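Local structure of agrin (Gallus gallus, 1PZ7) at residues Val179-Arg183 with Gln184-Leu188. The protein is an extracellular basal lamina protein whose laminin G domain binds calcium, with activity modulated by alternative splicing and by the bound ion. Sequence-based numbering, arbitrary orientation.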
ATOM      1  N   VAL A 179       5.961   7.200  -5.528  1.00  9.05           N
ATOM      2  CA  VAL A 179       4.716   6.478  -5.333  1.00  8.99           C
ATOM      3  C   VAL A 179       3.680   6.948  -6.350  1.00  8.92           C
ATOM      4  O   VAL A 179       3.356   8.136  -6.417  1.00  9.64           O
ATOM      5  CB  VAL A 179       4.170   6.667  -3.905  1.00  9.15           C
ATOM      6  CG1 VAL A 179       2.891   5.872  -3.705  1.00  9.23           C
ATOM      7  CG2 VAL A 179       5.213   6.254  -2.874  1.00  9.04           C
ATOM      8  N   ILE A 180       3.185   6.008  -7.151  1.00  8.82           N
ATOM      9  CA  ILE A 180       2.175   6.296  -8.159  1.00  9.09           C
ATOM     10  C   ILE A 180       0.922   5.516  -7.805  1.00  8.76           C
ATOM     11  O   ILE A 180       0.943   4.287  -7.740  1.00  9.08           O
ATOM     12  CB  ILE A 180       2.653   5.888  -9.566  1.00  9.22           C
ATOM     13  CG1 ILE A 180       4.105   6.320  -9.815  1.00 10.39           C
ATOM     14  CG2 ILE A 180       1.704   6.444 -10.633  1.00  9.35           C
ATOM     15  CD1 ILE A 180       4.352   7.799  -9.764  1.00 11.71           C
ATOM     16  N   VAL A 181      -0.170   6.237  -7.574  1.00  8.80           N
ATOM     17  CA  VAL A 181      -1.441   5.621  -7.227  1.00  9.30           C
ATOM     18  C   VAL A 181      -2.448   5.950  -8.313  1.00  9.40           C
ATOM     19  O   VAL A 181      -2.724   7.113  -8.572  1.00  9.00           O
ATOM     20  CB  VAL A 181      -1.959   6.145  -5.881  1.00  9.39           C
ATOM     21  CG1 VAL A 181      -3.289   5.489  -5.520  1.00  9.71           C
ATOM     22  CG2 VAL A 181      -0.923   5.916  -4.784  1.00 10.21           C
ATOM     23  N   ASP A 182      -2.973   4.921  -8.967  1.00  9.70           N
ATOM     24  CA  ASP A 182      -3.981   5.112  -9.998  1.00 10.35           C
ATOM     25  C   ASP A 182      -3.592   6.187 -11.008  1.00 10.97           C
ATOM     26  O   ASP A 182      -4.354   7.108 -11.286  1.00 11.03           O
ATOM     27  CB  ASP A 182      -5.324   5.427  -9.338  1.00 10.40           C
ATOM     28  CG  ASP A 182      -5.845   4.262  -8.532  1.00 10.64           C
ATOM     29  OD1 ASP A 182      -6.518   4.495  -7.509  1.00 13.11           O
ATOM     30  OD2 ASP A 182      -5.609   3.074  -8.849  1.00 11.22           O
ATOM     31  N   ARG A 183      -2.386   6.065 -11.550  1.00 11.71           N
ATOM     32  CA  ARG A 183      -1.911   6.965 -12.602  1.00 12.19           C
ATOM     33  C   ARG A 183      -1.445   8.338 -12.121  1.00 11.90           C
ATOM     34  O   ARG A 183      -1.088   9.181 -12.936  1.00 12.58           O
ATOM     35  CB  ARG A 183      -2.985   7.164 -13.681  1.00 12.65           C
ATOM     36  CG  ARG A 183      -3.396   5.892 -14.398  1.00 13.99           C
ATOM     37  CD  ARG A 183      -4.441   6.111 -15.479  1.00 15.48           C
ATOM     38  NE  ARG A 183      -3.894   6.804 -16.642  1.00 16.56           N
ATOM     39  CZ  ARG A 183      -4.571   7.050 -17.756  1.00 18.06           C
ATOM     40  NH1 ARG A 183      -3.985   7.686 -18.762  1.00 18.55           N
ATOM     41  NH2 ARG A 183      -5.837   6.668 -17.867  1.00 19.00           N
ATOM     42  N   GLN A 184      -1.448   8.582 -10.816  1.00 11.09           N
ATOM     43  CA  GLN A 184      -0.989   9.873 -10.319  1.00 10.76           C
ATOM     44  C   GLN A 184       0.170   9.734  -9.360  1.00  9.96           C
ATOM     45  O   GLN A 184       0.108   8.977  -8.394  1.00  9.64           O
ATOM     46  CB  GLN A 184      -2.098  10.638  -9.614  1.00 11.20           C
ATOM     47  CG  GLN A 184      -1.579  11.879  -8.884  1.00 12.99           C
ATOM     48  CD  GLN A 184      -1.096  12.992  -9.816  1.00 14.94           C
ATOM     49  OE1 GLN A 184      -0.130  13.696  -9.503  1.00 16.25           O
ATOM     50  NE2 GLN A 184      -1.772  13.161 -10.949  1.00 16.23           N
ATOM     51  N   GLU A 185       1.217  10.497  -9.629  1.00  9.51           N
ATOM     52  CA  GLU A 185       2.374  10.550  -8.765  1.00  9.65           C
ATOM     53  C   GLU A 185       1.994  11.284  -7.489  1.00 10.18           C
ATOM     54  O   GLU A 185       1.447  12.387  -7.527  1.00 10.44           O
ATOM     55  CB  GLU A 185       3.512  11.269  -9.473  1.00  9.17           C
ATOM     56  CG  GLU A 185       4.809  11.336  -8.690  1.00  8.81           C
ATOM     57  CD  GLU A 185       5.890  12.063  -9.458  1.00  8.57           C
ATOM     58  OE1 GLU A 185       5.717  12.248 -10.679  1.00 10.04           O
ATOM     59  OE2 GLU A 185       6.903  12.466  -8.848  1.00  8.16           O
ATOM     60  N   LEU A 186       2.285  10.661  -6.358  1.00 10.74           N
ATOM     61  CA  LEU A 186       1.970  11.246  -5.070  1.00 11.71           C
ATOM     62  C   LEU A 186       3.038  12.257  -4.689  1.00 11.74           C
ATOM     63  O   LEU A 186       4.222  12.058  -4.957  1.00 12.26           O
ATOM     64  CB  LEU A 186       1.920  10.149  -4.011  1.00 12.07           C
ATOM     65  CG  LEU A 186       0.620   9.983  -3.231  1.00 13.66           C
ATOM     66  CD1 LEU A 186      -0.558   9.785  -4.175  1.00 14.19           C
ATOM     67  CD2 LEU A 186       0.754   8.808  -2.286  1.00 13.47           C
ATOM     68  N   HIS A 187       2.611  13.352  -4.079  1.00 11.81           N
ATOM     69  CA  HIS A 187       3.536  14.333  -3.539  1.00 12.09           C
ATOM     70  C   HIS A 187       3.597  13.968  -2.055  1.00 12.08           C
ATOM     71  O   HIS A 187       2.826  14.473  -1.252  1.00 12.01           O
ATOM     72  CB  HIS A 187       3.023  15.758  -3.764  1.00 12.33           C
ATOM     73  CG  HIS A 187       2.817  16.110  -5.209  1.00 12.84           C
ATOM     74  ND1 HIS A 187       1.972  17.121  -5.617  1.00 14.08           N
ATOM     75  CD2 HIS A 187       3.350  15.587  -6.339  1.00 12.99           C
ATOM     76  CE1 HIS A 187       1.991  17.202  -6.936  1.00 13.78           C
ATOM     77  NE2 HIS A 187       2.816  16.280  -7.399  1.00 13.96           N
ATOM     78  N   LEU A 188       4.513  13.069  -1.712  1.00 12.20           N
ATOM     79  CA  LEU A 188       4.579  12.501  -0.365  1.00 12.20           C
ATOM     80  C   LEU A 188       4.547  13.532   0.753  1.00 12.46           C
ATOM     81  O   LEU A 188       3.820  13.368   1.731  1.00 12.64           O
ATOM     82  CB  LEU A 188       5.809  11.605  -0.224  1.00 12.17           C
ATOM     83  CG  LEU A 188       5.822  10.380  -1.141  1.00 12.54           C
ATOM     84  CD1 LEU A 188       7.107   9.601  -0.933  1.00 12.59           C
ATOM     85  CD2 LEU A 188       4.601   9.482  -0.929  1.00 13.07           C
TER
HETATM   86  O   HOH W   1       6.152  10.046  -4.872  1.00 16.24           O
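Val181 and Gln184 pair through both of their backbone hydrogen bonds and close a two-residue beta hairpin, with Asp182 and Arg183 at the corners of a type I' turn. Gln184 N donates to Val181 O over 3.0 Å, and Val181 N donates in return to Gln184 O over 2.9 Å. Two residues further from the turn, Leu186 N meets Val179 O at 2.7 Å in a nearly linear bond (174° at the hydrogen). The same Val179 O also receives a CA-H...O contact from Glu185. On the far side of this bond the two chains have diverged, and a water accepts from Val179 N and donates to Leu186 O, continuing the cross-strand link where no direct bond is made.

The apolar contacts divide between the two faces. On that of Val179 and Val181, the forked end of Leu186 spans both valines: its CD2 lies 3.9 Å from Val179 CG1, and its CD1 is equally far from Val181 CG2. Leu188 approaches Val179 at about a right angle, and Leu188 CD2 lies 3.8 Å from Val179 CG2. The other face carries the non-hydrogen-bonded pair Ile180 and Glu185. With Ile180 CG1 beside its own backbone N (chi1 -44°), the chain bends at chi2 and lays CD1 over the start of Glu185, 3.5 Å from its CA, with CB and CG also in contact, so that the aliphatic base of the glutamate meets the isoleucine methyl.

The hairpin joins strand 175-181 to the short strand 184-185. On its other flank, strand 175-181 and the turn after it bond to strand 45-58, Ile180 with Glu53 and Asp182 with His51, while Val181 and Leu186 pack on Leu150 and Leu188 on Leu152, both in strand 149-152 of the opposing sheet of the laminin G sandwich.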